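Local coordinates for hemolysin BL lytic component L1 (PDB 7NMQ), which is a lytic component of hemolysin BL, an alpha-helical pore-forming toxin of Bacillus cereus that probably acts together with the other components of the toxin, at residues 3-8 and 319-324; 22-27 and 295-300; 74-79 and 129-134. All blocks are in the same frame, centred on the assembly; numbering follows the deposited sequence.

Contact 1 (3-8 and 319-324); sequences YALGPE and TDLLDN
Tyr3 reaches from the N-terminal loop to helix 275-325 and lays its ring against Leu321. The tyrosine CB already heads for the helix. Its CG lies anti to the carbonyl carbon (chi1 -60°), which lays the ring along the helix, its hydroxyl towards Asn324. Leu321 meets one face of that ring. Leu321 CD1 sits 3.7 Å from the ring centroid of Tyr3, 9° off the normal, so this is a CH-pi contact over the centre of the ring. Leu321 CB adds to the same contact, 3.8 Å from CD1 of Tyr3. The leucine CG is anti to its backbone N, and the two methyls diverge from CG. CD1 goes to the tyrosine, while Leu321 CD2 packs 4.1 Å from CD1 of Leu5.

Polar groups gather at the edge of the ring. Asn324 ND2 donates to OH of Tyr3 at 2.7 Å, and the bond is nearly straight (176°). The oxygen lies in the amide plane of Asn324. That plane is steeply tilted to the ring. Asp320 comes to the same edge, with OD2 of Asp320 3.4 Å from CE1 of Tyr3. The aromatic ring is thus held by apolar contact on a face and by a hydrogen bond at its hydroxyl. Lys332 gives the same hydroxyl a weak second bond.

Leu5 is fixed through its backbone as well, since its O accepts from Trp347 NE1 and is hydrogen-bonded to Tyr318 OH. The loop 3-8 therefore runs between two helices just before helix 10-33 starts. Tyr3 and Leu5 also touch helix 330-357, while Leu321 also packs on Ile114 of helix 107-154.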
ATOM      1  N   TYR A   3     -26.017  10.334  18.411  1.00 17.19           N
ATOM      2  CA  TYR A   3     -25.820   9.342  17.311  1.00 16.53           C
ATOM      3  C   TYR A   3     -24.542   9.677  16.559  1.00 18.48           C
ATOM      4  O   TYR A   3     -24.346  10.801  16.163  1.00 20.68           O
ATOM      5  CB  TYR A   3     -27.039   9.331  16.390  1.00 17.18           C
ATOM      6  CG  TYR A   3     -28.281   8.944  17.164  1.00 17.83           C
ATOM      7  CD1 TYR A   3     -28.507   7.625  17.512  1.00 18.07           C
ATOM      8  CD2 TYR A   3     -29.174   9.894  17.658  1.00 17.37           C
ATOM      9  CE1 TYR A   3     -29.599   7.253  18.277  1.00 17.94           C
ATOM     10  CE2 TYR A   3     -30.290   9.544  18.406  1.00 18.00           C
ATOM     11  CZ  TYR A   3     -30.495   8.212  18.726  1.00 17.29           C
ATOM     12  OH  TYR A   3     -31.549   7.880  19.527  1.00 18.29           O
ATOM     13  N   ALA A   4     -23.720   8.680  16.361  1.00 19.05           N
ATOM     14  CA  ALA A   4     -22.430   8.848  15.645  1.00 18.57           C
ATOM     15  C   ALA A   4     -22.600   8.480  14.171  1.00 17.19           C
ATOM     16  O   ALA A   4     -22.601   7.283  13.862  1.00 18.04           O
ATOM     17  CB  ALA A   4     -21.334   8.042  16.300  1.00 21.14           C
ATOM     18  N   LEU A   5     -22.723   9.480  13.290  1.00 15.10           N
ATOM     19  CA  LEU A   5     -23.063   9.225  11.875  1.00 14.46           C
ATOM     20  C   LEU A   5     -21.873   9.537  10.961  1.00 13.54           C
ATOM     21  O   LEU A   5     -22.048   9.443   9.741  1.00 13.16           O
ATOM     22  CB  LEU A   5     -24.295  10.058  11.484  1.00 13.67           C
ATOM     23  CG  LEU A   5     -25.504   9.871  12.403  1.00 15.27           C
ATOM     24  CD1 LEU A   5     -26.635  10.767  11.970  1.00 17.15           C
ATOM     25  CD2 LEU A   5     -25.930   8.393  12.428  1.00 15.67           C
ATOM     26  N   GLY A   6     -20.710   9.822  11.539  1.00 13.86           N
ATOM     27  CA  GLY A   6     -19.528  10.195  10.770  1.00 13.68           C
ATOM     28  C   GLY A   6     -18.705   8.990  10.353  1.00 15.35           C
ATOM     29  O   GLY A   6     -19.054   7.838  10.594  1.00 16.29           O
ATOM     30  N   PRO A   7     -17.611   9.277   9.636  1.00 16.26           N
ATOM     31  CA  PRO A   7     -16.769   8.218   9.053  1.00 16.60           C
ATOM     32  C   PRO A   7     -15.934   7.396  10.050  1.00 20.21           C
ATOM     33  O   PRO A   7     -15.162   6.553   9.642  1.00 21.85           O
ATOM     34  CB  PRO A   7     -16.026   9.034   7.988  1.00 17.67           C
ATOM     35  CG  PRO A   7     -15.937  10.401   8.509  1.00 18.17           C
ATOM     36  CD  PRO A   7     -17.263  10.622   9.176  1.00 17.10           C
ATOM     37  N   GLU A   8     -16.074   7.601  11.350  1.00 22.15           N
ATOM     38  CA  GLU A   8     -15.428   6.750  12.372  1.00 24.47           C
ATOM     39  C   GLU A   8     -13.910   6.759  12.072  1.00 20.73           C
ATOM     40  O   GLU A   8     -13.362   7.849  11.854  1.00 23.71           O
ATOM     41  CB  GLU A   8     -16.092   5.367  12.365  1.00 27.74           C
ATOM     42  CG  GLU A   8     -17.596   5.426  12.401  1.00 31.45           C
ATOM     43  CD  GLU A   8     -18.256   5.190  13.734  1.00 32.58           C
ATOM     44  OE1 GLU A   8     -19.239   4.454  13.703  1.00 31.62           O
ATOM     45  OE2 GLU A   8     -17.803   5.743  14.776  1.00 39.22           O
ATOM     46  N   THR A 319     -28.170   2.126  12.516  1.00 12.49           N
ATOM     47  CA  THR A 319     -29.316   1.234  12.835  1.00 14.02           C
ATOM     48  C   THR A 319     -29.863   1.568  14.221  1.00 14.09           C
ATOM     49  O   THR A 319     -31.057   1.539  14.370  1.00 15.16           O
ATOM     50  CB  THR A 319     -28.891  -0.224  12.731  1.00 15.32           C
ATOM     51  OG1 THR A 319     -28.424  -0.467  11.393  1.00 16.67           O
ATOM     52  CG2 THR A 319     -30.030  -1.164  13.027  1.00 18.00           C
ATOM     53  N   ASP A 320     -29.026   1.988  15.147  1.00 14.32           N
ATOM     54  CA  ASP A 320     -29.477   2.467  16.472  1.00 15.18           C
ATOM     55  C   ASP A 320     -30.391   3.693  16.277  1.00 14.67           C
ATOM     56  O   ASP A 320     -31.481   3.743  16.875  1.00 15.81           O
ATOM     57  CB  ASP A 320     -28.296   2.809  17.365  1.00 16.71           C
ATOM     58  CG  ASP A 320     -28.700   3.109  18.778  1.00 17.97           C
ATOM     59  OD1 ASP A 320     -29.361   2.249  19.399  1.00 20.16           O
ATOM     60  OD2 ASP A 320     -28.406   4.230  19.204  1.00 20.15           O
ATOM     61  N   LEU A 321     -29.999   4.658  15.443  1.00 13.73           N
ATOM     62  CA  LEU A 321     -30.873   5.813  15.157  1.00 13.37           C
ATOM     63  C   LEU A 321     -32.168   5.308  14.536  1.00 13.04           C
ATOM     64  O   LEU A 321     -33.274   5.707  14.979  1.00 13.74           O
ATOM     65  CB  LEU A 321     -30.148   6.793  14.231  1.00 12.67           C
ATOM     66  CG  LEU A 321     -30.990   8.000  13.781  1.00 13.04           C
ATOM     67  CD1 LEU A 321     -31.638   8.729  14.966  1.00 14.07           C
ATOM     68  CD2 LEU A 321     -30.144   8.948  12.925  1.00 14.42           C
ATOM     69  N   LEU A 322     -32.079   4.487  13.491  1.00 13.17           N
ATOM     70  CA  LEU A 322     -33.286   4.028  12.777  1.00 13.22           C
ATOM     71  C   LEU A 322     -34.244   3.396  13.784  1.00 14.12           C
ATOM     72  O   LEU A 322     -35.446   3.716  13.753  1.00 15.27           O
ATOM     73  CB  LEU A 322     -32.834   3.010  11.726  1.00 14.22           C
ATOM     74  CG  LEU A 322     -33.970   2.416  10.921  1.00 15.36           C
ATOM     75  CD1 LEU A 322     -34.581   3.455  10.006  1.00 18.53           C
ATOM     76  CD2 LEU A 322     -33.483   1.219  10.133  1.00 18.11           C
ATOM     77  N   ASP A 323     -33.736   2.554  14.661  1.00 14.00           N
ATOM     78  CA  ASP A 323     -34.596   1.762  15.567  1.00 16.20           C
ATOM     79  C   ASP A 323     -35.219   2.635  16.648  1.00 15.84           C
ATOM     80  O   ASP A 323     -36.229   2.247  17.158  1.00 18.75           O
ATOM     81  CB  ASP A 323     -33.773   0.675  16.252  1.00 18.42           C
ATOM     82  CG  ASP A 323     -33.423  -0.478  15.344  1.00 22.15           C
ATOM     83  OD1 ASP A 323     -33.994  -0.515  14.216  1.00 27.27           O
ATOM     84  OD2 ASP A 323     -32.548  -1.306  15.743  1.00 27.38           O
ATOM     85  N   ASN A 324     -34.600   3.752  16.984  1.00 14.22           N
ATOM     86  CA  ASN A 324     -35.028   4.633  18.083  1.00 14.67           C
ATOM     87  C   ASN A 324     -36.044   5.656  17.596  1.00 13.98           C
ATOM     88  O   ASN A 324     -36.727   6.208  18.446  1.00 13.99           O
ATOM     89  CB  ASN A 324     -33.836   5.406  18.627  1.00 15.52           C
ATOM     90  CG  ASN A 324     -32.894   4.592  19.478  1.00 19.20           C
ATOM     91  OD1 ASN A 324     -33.051   3.372  19.657  1.00 24.28           O
ATOM     92  ND2 ASN A 324     -31.869   5.267  19.971  1.00 20.11           N
TER

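Contact 2 (22-27 and 295-300); sequences LVMDLY and QTVDQA
Met24 and Thr296 pass each other in opposite directions between two antiparallel helices of the long alpha-helical bundle, a fold consistent with the ClyA-like toxins. The axes of 22-27 and 295-300 come within 10.1 Å and are 156° apart.

Apolar packing does most of the work. Met24 is bent at both chi2 and chi3, and this fold of the chain brings its sulfur and methyl to the other helix. Met24 SD lies 3.7 Å from Thr296 CG2. Beyond it, Met24 CE reaches CG2 of Val297 at 3.5 Å. Val23 points toward the other helix and adds its CG1 beside the threonine. Phe191 and Leu195 of helix 173-200 also pack on Val23.

The polar groups look for partners along or outside the pair. Thr296 OG1 is hydrogen-bonded to the backbone O of Tyr292, one turn earlier in its own helix. The buried hydroxyl of Thr296 is thereby satisfied without a partner on 22-27. Tyr27 OH bonds to Lys188 NZ.

Thr296 OG1 still makes van der Waals contacts across the interface. It lies 3.7 Å from Val23 CG1, and in the plane of the Tyr27 ring, at its edge, 3.7 Å from CE2 of Tyr27.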
ATOM      1  N   LEU A  22       1.402   2.803  -2.292  1.00 12.15           N
ATOM      2  CA  LEU A  22       2.695   3.379  -2.741  1.00 11.37           C
ATOM      3  C   LEU A  22       3.793   2.314  -2.706  1.00 11.85           C
ATOM      4  O   LEU A  22       4.541   2.170  -3.722  1.00 12.29           O
ATOM      5  CB  LEU A  22       3.070   4.579  -1.873  1.00 12.40           C
ATOM      6  CG  LEU A  22       4.450   5.172  -2.197  1.00 13.03           C
ATOM      7  CD1 LEU A  22       4.441   5.784  -3.586  1.00 13.73           C
ATOM      8  CD2 LEU A  22       4.821   6.205  -1.153  1.00 14.46           C
ATOM      9  N   VAL A  23       3.885   1.580  -1.609  1.00 11.25           N
ATOM     10  CA  VAL A  23       4.967   0.580  -1.443  1.00 11.32           C
ATOM     11  C   VAL A  23       4.777  -0.529  -2.484  1.00 11.98           C
ATOM     12  O   VAL A  23       5.763  -0.928  -3.131  1.00 12.20           O
ATOM     13  CB  VAL A  23       5.006   0.043  -0.018  1.00 11.94           C
ATOM     14  CG1 VAL A  23       5.858  -1.193   0.080  1.00 12.69           C
ATOM     15  CG2 VAL A  23       5.389   1.163   0.953  1.00 13.55           C
ATOM     16  N   MET A  24       3.561  -1.022  -2.681  1.00 11.62           N
ATOM     17  CA  MET A  24       3.309  -2.067  -3.694  1.00 11.39           C
ATOM     18  C   MET A  24       3.637  -1.536  -5.072  1.00 11.63           C
ATOM     19  O   MET A  24       4.229  -2.301  -5.880  1.00 12.13           O
ATOM     20  CB  MET A  24       1.859  -2.511  -3.725  1.00 11.65           C
ATOM     21  CG  MET A  24       1.484  -3.295  -2.547  1.00 12.97           C
ATOM     22  SD  MET A  24       2.282  -4.882  -2.392  1.00 15.17           S
ATOM     23  CE  MET A  24       1.753  -5.741  -3.866  1.00 15.18           C
ATOM     24  N   ASP A  25       3.259  -0.294  -5.375  1.00 12.49           N
ATOM     25  CA  ASP A  25       3.567   0.258  -6.718  1.00 12.48           C
ATOM     26  C   ASP A  25       5.084   0.238  -6.948  1.00 13.35           C
ATOM     27  O   ASP A  25       5.515  -0.133  -8.029  1.00 14.21           O
ATOM     28  CB  ASP A  25       3.036   1.676  -6.881  1.00 13.14           C
ATOM     29  CG  ASP A  25       1.554   1.795  -7.216  1.00 15.50           C
ATOM     30  OD1 ASP A  25       0.911   0.778  -7.545  1.00 15.23           O
ATOM     31  OD2 ASP A  25       1.062   2.943  -7.146  1.00 15.80           O
ATOM     32  N   LEU A  26       5.864   0.688  -5.967  0.50 13.62           N
ATOM     33  CA  LEU A  26       7.343   0.738  -6.081  0.50 13.68           C
ATOM     34  C   LEU A  26       7.879  -0.669  -6.358  0.50 13.48           C
ATOM     35  O   LEU A  26       8.626  -0.864  -7.324  0.50 14.59           O
ATOM     36  CB  LEU A  26       7.990   1.288  -4.809  0.50 14.81           C
ATOM     37  CG  LEU A  26       7.981   2.803  -4.632  0.50 18.08           C
ATOM     38  CD1 LEU A  26       9.323   3.268  -4.095  0.50 16.28           C
ATOM     39  CD2 LEU A  26       7.661   3.506  -5.924  0.50 21.48           C
ATOM     40  N   TYR A  27       7.531  -1.621  -5.511  1.00 12.33           N
ATOM     41  CA  TYR A  27       8.054  -2.994  -5.635  1.00 11.80           C
ATOM     42  C   TYR A  27       7.609  -3.551  -6.978  1.00 12.14           C
ATOM     43  O   TYR A  27       8.444  -4.156  -7.697  1.00 13.07           O
ATOM     44  CB  TYR A  27       7.510  -3.894  -4.525  1.00 12.00           C
ATOM     45  CG  TYR A  27       8.091  -3.653  -3.167  1.00 13.10           C
ATOM     46  CD1 TYR A  27       9.396  -3.230  -2.988  1.00 15.17           C
ATOM     47  CD2 TYR A  27       7.328  -3.893  -2.019  1.00 13.62           C
ATOM     48  CE1 TYR A  27       9.916  -2.994  -1.719  1.00 17.21           C
ATOM     49  CE2 TYR A  27       7.844  -3.665  -0.753  1.00 14.46           C
ATOM     50  CZ  TYR A  27       9.143  -3.236  -0.591  1.00 16.92           C
ATOM     51  OH  TYR A  27       9.622  -3.030   0.674  1.00 20.65           O
ATOM     52  N   GLN A 295       4.510  -9.519   2.175  1.00 11.91           N
ATOM     53  CA  GLN A 295       4.372  -8.899   3.513  1.00 12.83           C
ATOM     54  C   GLN A 295       3.502  -7.647   3.408  1.00 12.90           C
ATOM     55  O   GLN A 295       2.686  -7.382   4.314  1.00 14.05           O
ATOM     56  CB  GLN A 295       5.712  -8.538   4.127  1.00 14.46           C
ATOM     57  CG  GLN A 295       6.570  -9.752   4.404  1.00 15.33           C
ATOM     58  CD  GLN A 295       8.000  -9.332   4.672  1.00 18.45           C
ATOM     59  OE1 GLN A 295       8.360  -8.140   4.748  1.00 23.29           O
ATOM     60  NE2 GLN A 295       8.822 -10.314   4.879  1.00 21.34           N
ATOM     61  N   THR A 296       3.692  -6.874   2.349  1.00 11.75           N
ATOM     62  CA  THR A 296       2.955  -5.617   2.135  1.00 11.74           C
ATOM     63  C   THR A 296       1.498  -5.940   1.809  1.00 12.46           C
ATOM     64  O   THR A 296       0.587  -5.225   2.309  1.00 12.08           O
ATOM     65  CB  THR A 296       3.609  -4.752   1.053  1.00 11.77           C
ATOM     66  OG1 THR A 296       4.961  -4.516   1.421  1.00 15.29           O
ATOM     67  CG2 THR A 296       2.888  -3.437   0.951  1.00 12.96           C
ATOM     68  N   VAL A 297       1.220  -6.961   1.016  1.00 11.95           N
ATOM     69  CA  VAL A 297      -0.192  -7.351   0.775  1.00 11.76           C
ATOM     70  C   VAL A 297      -0.804  -7.786   2.109  1.00 11.92           C
ATOM     71  O   VAL A 297      -1.994  -7.481   2.333  1.00 12.64           O
ATOM     72  CB  VAL A 297      -0.320  -8.444  -0.300  1.00 11.84           C
ATOM     73  CG1 VAL A 297      -1.735  -9.036  -0.354  1.00 12.27           C
ATOM     74  CG2 VAL A 297       0.060  -7.874  -1.641  1.00 13.38           C
ATOM     75  N   ASP A 298      -0.108  -8.495   2.963  1.00 12.60           N
ATOM     76  CA  ASP A 298      -0.658  -8.843   4.298  1.00 12.45           C
ATOM     77  C   ASP A 298      -1.053  -7.560   5.067  1.00 12.50           C
ATOM     78  O   ASP A 298      -2.134  -7.551   5.721  1.00 13.27           O
ATOM     79  CB  ASP A 298       0.300  -9.708   5.104  1.00 13.85           C
ATOM     80  CG  ASP A 298       0.337 -11.196   4.749  1.00 18.29           C
ATOM     81  OD1 ASP A 298      -0.692 -11.732   4.304  1.00 22.74           O
ATOM     82  OD2 ASP A 298       1.422 -11.827   4.931  1.00 22.34           O
ATOM     83  N   GLN A 299      -0.215  -6.531   5.015  1.00 12.54           N
ATOM     84  CA  GLN A 299      -0.473  -5.235   5.661  1.00 11.92           C
ATOM     85  C   GLN A 299      -1.720  -4.620   5.033  1.00 12.75           C
ATOM     86  O   GLN A 299      -2.570  -4.055   5.766  1.00 13.65           O
ATOM     87  CB  GLN A 299       0.694  -4.289   5.585  1.00 13.12           C
ATOM     88  CG  GLN A 299       1.882  -4.771   6.368  1.00 15.31           C
ATOM     89  CD  GLN A 299       2.924  -3.700   6.227  1.00 19.46           C
ATOM     90  OE1 GLN A 299       3.541  -3.562   5.189  1.00 24.93           O
ATOM     91  NE2 GLN A 299       2.870  -2.753   7.140  1.00 27.16           N
ATOM     92  N   ALA A 300      -1.831  -4.659   3.716  1.00 12.49           N
ATOM     93  CA  ALA A 300      -2.998  -4.130   2.991  1.00 12.44           C
ATOM     94  C   ALA A 300      -4.266  -4.863   3.451  1.00 12.23           C
ATOM     95  O   ALA A 300      -5.341  -4.216   3.624  1.00 12.79           O
ATOM     96  CB  ALA A 300      -2.819  -4.214   1.503  1.00 12.96           C
TER

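Contact 3 (74-79 and 129-134); sequences KPQIQK and TDVIKM
Gln76 lies against Val131 and Met134 where helices 45-103 and 107-154 run antiparallel. They form a helical hairpin, joined by a short turn, in the long bundle of this toxin. The local axes approach to 9.9 Å at an angle of 159°.

The glutamine can be followed outward. Gln76 CB points to the other helix and meets CE of Met134 at 3.7 Å. Val131 CG2 is a more distant neighbour of this CB. CG is less closely engaged, and its nearest partner is again the methionine methyl. From there the chain is extended (chi2 -157°), which carries the amide out to meet Met134. Gln76 CD lies 3.8 Å from both CE and CG of Met134. At the tip the amide divides. Gln76 OE1 comes 3.5 Å from CE of Met134 and also touches the methionine CB. The same oxygen lies near Val131 CG2. Gln76 NE2 lies 3.7 Å from Met134 CG. These are van der Waals contacts of an amide with a thioether chain.

Met134 comes from the opposite direction. Its chain bends at chi2 (-74°) and chi3, which turns CE back over the glutamine stem. The methionine also packs on Tyr68 and Ala73 of helix 45-103.

Val131 fills the inner side of the pair. Leu304 of helix 275-325 touches it from beyond the hairpin. Ile77 packs on Thr17 and Ile21 of helix 10-33. Val131 CG1 lies 4.2 Å from Ile77 CG1, and Val131 CG2 rests 3.6 Å from the backbone O of Gln76.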
ATOM      1  N   LYS A  74      -4.838  -3.611  -7.512  1.00 12.88           N
ATOM      2  CA  LYS A  74      -4.867  -2.201  -7.074  1.00 13.50           C
ATOM      3  C   LYS A  74      -6.235  -1.585  -7.368  1.00 14.17           C
ATOM      4  O   LYS A  74      -6.760  -0.882  -6.495  1.00 14.15           O
ATOM      5  CB  LYS A  74      -3.722  -1.384  -7.672  1.00 14.00           C
ATOM      6  CG  LYS A  74      -3.757   0.080  -7.246  1.00 13.89           C
ATOM      7  CD  LYS A  74      -2.510   0.816  -7.570  1.00 14.59           C
ATOM      8  CE  LYS A  74      -2.263   0.814  -9.059  1.00 15.75           C
ATOM      9  NZ  LYS A  74      -1.107   1.672  -9.353  1.00 16.84           N
ATOM     10  N   PRO A  75      -6.792  -1.674  -8.592  1.00 13.68           N
ATOM     11  CA  PRO A  75      -8.081  -1.025  -8.836  1.00 14.04           C
ATOM     12  C   PRO A  75      -9.175  -1.483  -7.880  1.00 14.55           C
ATOM     13  O   PRO A  75     -10.057  -0.685  -7.617  1.00 14.33           O
ATOM     14  CB  PRO A  75      -8.455  -1.409 -10.266  1.00 16.17           C
ATOM     15  CG  PRO A  75      -7.130  -1.729 -10.914  1.00 16.83           C
ATOM     16  CD  PRO A  75      -6.205  -2.212  -9.829  1.00 15.15           C
ATOM     17  N   GLN A  76      -9.130  -2.703  -7.381  1.00 14.48           N
ATOM     18  CA  GLN A  76     -10.132  -3.142  -6.393  1.00 14.44           C
ATOM     19  C   GLN A  76      -9.945  -2.425  -5.058  1.00 14.29           C
ATOM     20  O   GLN A  76     -10.975  -2.078  -4.395  1.00 16.19           O
ATOM     21  CB  GLN A  76     -10.113  -4.644  -6.161  1.00 16.98           C
ATOM     22  CG  GLN A  76     -10.542  -5.444  -7.369  1.00 18.91           C
ATOM     23  CD  GLN A  76     -11.031  -6.808  -6.924  1.00 21.29           C
ATOM     24  OE1 GLN A  76     -11.283  -7.084  -5.741  1.00 26.86           O
ATOM     25  NE2 GLN A  76     -11.208  -7.667  -7.885  1.00 26.18           N
ATOM     26  N   ILE A  77      -8.718  -2.186  -4.641  1.00 13.67           N
ATOM     27  CA  ILE A  77      -8.466  -1.369  -3.436  1.00 13.02           C
ATOM     28  C   ILE A  77      -8.903   0.061  -3.712  1.00 13.53           C
ATOM     29  O   ILE A  77      -9.514   0.700  -2.806  1.00 15.06           O
ATOM     30  CB  ILE A  77      -6.999  -1.443  -2.984  1.00 13.22           C
ATOM     31  CG1 ILE A  77      -6.604  -2.868  -2.636  1.00 14.12           C
ATOM     32  CG2 ILE A  77      -6.760  -0.527  -1.801  1.00 14.39           C
ATOM     33  CD1 ILE A  77      -5.193  -3.011  -2.186  1.00 16.40           C
ATOM     34  N   GLN A  78      -8.586   0.595  -4.876  1.00 12.68           N
ATOM     35  CA  GLN A  78      -9.013   1.977  -5.223  1.00 13.22           C
ATOM     36  C   GLN A  78     -10.541   2.090  -5.188  1.00 13.17           C
ATOM     37  O   GLN A  78     -11.035   3.180  -4.787  1.00 14.46           O
ATOM     38  CB  GLN A  78      -8.487   2.350  -6.599  1.00 13.92           C
ATOM     39  CG  GLN A  78      -6.979   2.517  -6.565  1.00 14.32           C
ATOM     40  CD  GLN A  78      -6.372   2.654  -7.931  1.00 15.48           C
ATOM     41  OE1 GLN A  78      -6.888   2.118  -8.898  1.00 16.91           O
ATOM     42  NE2 GLN A  78      -5.226   3.317  -7.996  1.00 16.80           N
ATOM     43  N   LYS A  79     -11.280   1.062  -5.594  1.00 14.16           N
ATOM     44  CA  LYS A  79     -12.775   1.102  -5.563  1.00 14.92           C
ATOM     45  C   LYS A  79     -13.206   1.208  -4.099  1.00 13.89           C
ATOM     46  O   LYS A  79     -14.279   1.818  -3.857  1.00 15.11           O
ATOM     47  CB  LYS A  79     -13.382  -0.116  -6.246  1.00 18.52           C
ATOM     48  CG  LYS A  79     -14.889  -0.222  -6.248  1.00 22.18           C
ATOM     49  CD  LYS A  79     -15.567   0.834  -7.014  1.00 27.07           C
ATOM     50  CE  LYS A  79     -16.980   0.442  -7.403  1.00 32.33           C
ATOM     51  NZ  LYS A  79     -17.783  -0.009  -6.237  1.00 30.93           N
ATOM     52  N   THR A 129     -15.152  -7.211   1.886  1.00 20.37           N
ATOM     53  CA  THR A 129     -14.957  -8.666   2.060  1.00 21.48           C
ATOM     54  C   THR A 129     -14.464  -9.278   0.749  1.00 18.18           C
ATOM     55  O   THR A 129     -13.516 -10.106   0.779  1.00 19.36           O
ATOM     56  CB  THR A 129     -16.240  -9.362   2.506  1.00 25.65           C
ATOM     57  OG1 THR A 129     -16.431  -8.858   3.824  1.00 32.33           O
ATOM     58  CG2 THR A 129     -16.128 -10.869   2.466  1.00 30.63           C
ATOM     59  N   ASP A 130     -15.052  -8.876  -0.371  1.00 18.72           N
ATOM     60  CA  ASP A 130     -14.663  -9.423  -1.701  1.00 19.61           C
ATOM     61  C   ASP A 130     -13.230  -9.007  -2.056  1.00 16.24           C
ATOM     62  O   ASP A 130     -12.475  -9.801  -2.634  1.00 16.86           O
ATOM     63  CB  ASP A 130     -15.629  -8.973  -2.793  1.00 21.30           C
ATOM     64  CG  ASP A 130     -17.030  -9.536  -2.588  1.00 27.55           C
ATOM     65  OD1 ASP A 130     -17.175 -10.524  -1.790  1.00 31.71           O
ATOM     66  OD2 ASP A 130     -17.956  -8.999  -3.208  1.00 36.19           O
ATOM     67  N   VAL A 131     -12.875  -7.786  -1.738  1.00 14.53           N
ATOM     68  CA  VAL A 131     -11.530  -7.273  -2.048  1.00 13.91           C
ATOM     69  C   VAL A 131     -10.544  -8.023  -1.171  1.00 14.24           C
ATOM     70  O   VAL A 131      -9.484  -8.436  -1.663  1.00 13.93           O
ATOM     71  CB  VAL A 131     -11.429  -5.764  -1.852  1.00 14.18           C
ATOM     72  CG1 VAL A 131     -10.004  -5.279  -2.036  1.00 14.39           C
ATOM     73  CG2 VAL A 131     -12.373  -5.031  -2.777  1.00 16.47           C
ATOM     74  N   ILE A 132     -10.843  -8.209   0.088  1.00 14.79           N
ATOM     75  CA  ILE A 132      -9.950  -8.991   0.962  1.00 14.48           C
ATOM     76  C   ILE A 132      -9.783 -10.403   0.387  1.00 14.40           C
ATOM     77  O   ILE A 132      -8.631 -10.900   0.456  1.00 14.35           O
ATOM     78  CB  ILE A 132     -10.447  -8.957   2.408  1.00 17.32           C
ATOM     79  CG1 ILE A 132     -10.420  -7.529   2.982  1.00 18.33           C
ATOM     80  CG2 ILE A 132      -9.683  -9.988   3.230  1.00 18.79           C
ATOM     81  CD1 ILE A 132     -11.121  -7.386   4.301  1.00 22.35           C
ATOM     82  N   LYS A 133     -10.833 -11.047  -0.122  1.00 14.72           N
ATOM     83  CA  LYS A 133     -10.674 -12.433  -0.650  1.00 16.53           C
ATOM     84  C   LYS A 133      -9.717 -12.389  -1.851  1.00 16.25           C
ATOM     85  O   LYS A 133      -8.831 -13.299  -1.951  1.00 15.47           O
ATOM     86  CB  LYS A 133     -12.034 -13.056  -1.010  1.00 18.66           C
ATOM     87  CG  LYS A 133     -11.997 -14.449  -1.649  1.00 25.42           C
ATOM     88  CD  LYS A 133     -10.950 -15.435  -1.125  1.00 31.44           C
ATOM     89  CE  LYS A 133     -11.097 -16.862  -1.628  1.00 36.31           C
ATOM     90  NZ  LYS A 133     -11.398 -16.941  -3.081  1.00 37.81           N
ATOM     91  N   MET A 134      -9.917 -11.437  -2.765  1.00 15.67           N
ATOM     92  CA  MET A 134      -9.026 -11.250  -3.938  1.00 15.22           C
ATOM     93  C   MET A 134      -7.586 -11.059  -3.460  1.00 13.34           C
ATOM     94  O   MET A 134      -6.660 -11.714  -4.011  1.00 14.05           O
ATOM     95  CB  MET A 134      -9.541 -10.098  -4.803  1.00 14.95           C
ATOM     96  CG  MET A 134      -8.727  -9.727  -5.986  1.00 15.44           C
ATOM     97  SD  MET A 134      -7.186  -8.830  -5.622  1.00 16.22           S
ATOM     98  CE  MET A 134      -7.884  -7.335  -4.951  1.00 15.37           C
TER

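In the fold
The three contacts lie along one elongated helical bundle. Contact 2 is about 4 Å from the centre of the chain and contact 3 about 12 Å, centre to centre. Contact 1 is farther out, about 30 Å from the chain centre. Contacts 1 and 2 both use helix 275-325, with centres about 34 Å apart. Contacts 2 and 3, centres about 14 Å apart, touch: Asp25 OD1 and Lys74 NZ form a salt bridge at 2.9 Å, joining helices 10-33 and 45-103. Along the chain, contact 1 spans contact 2, and contact 2 spans contact 3. Residues far apart in sequence are thus brought together with consecutive helices into one bundle.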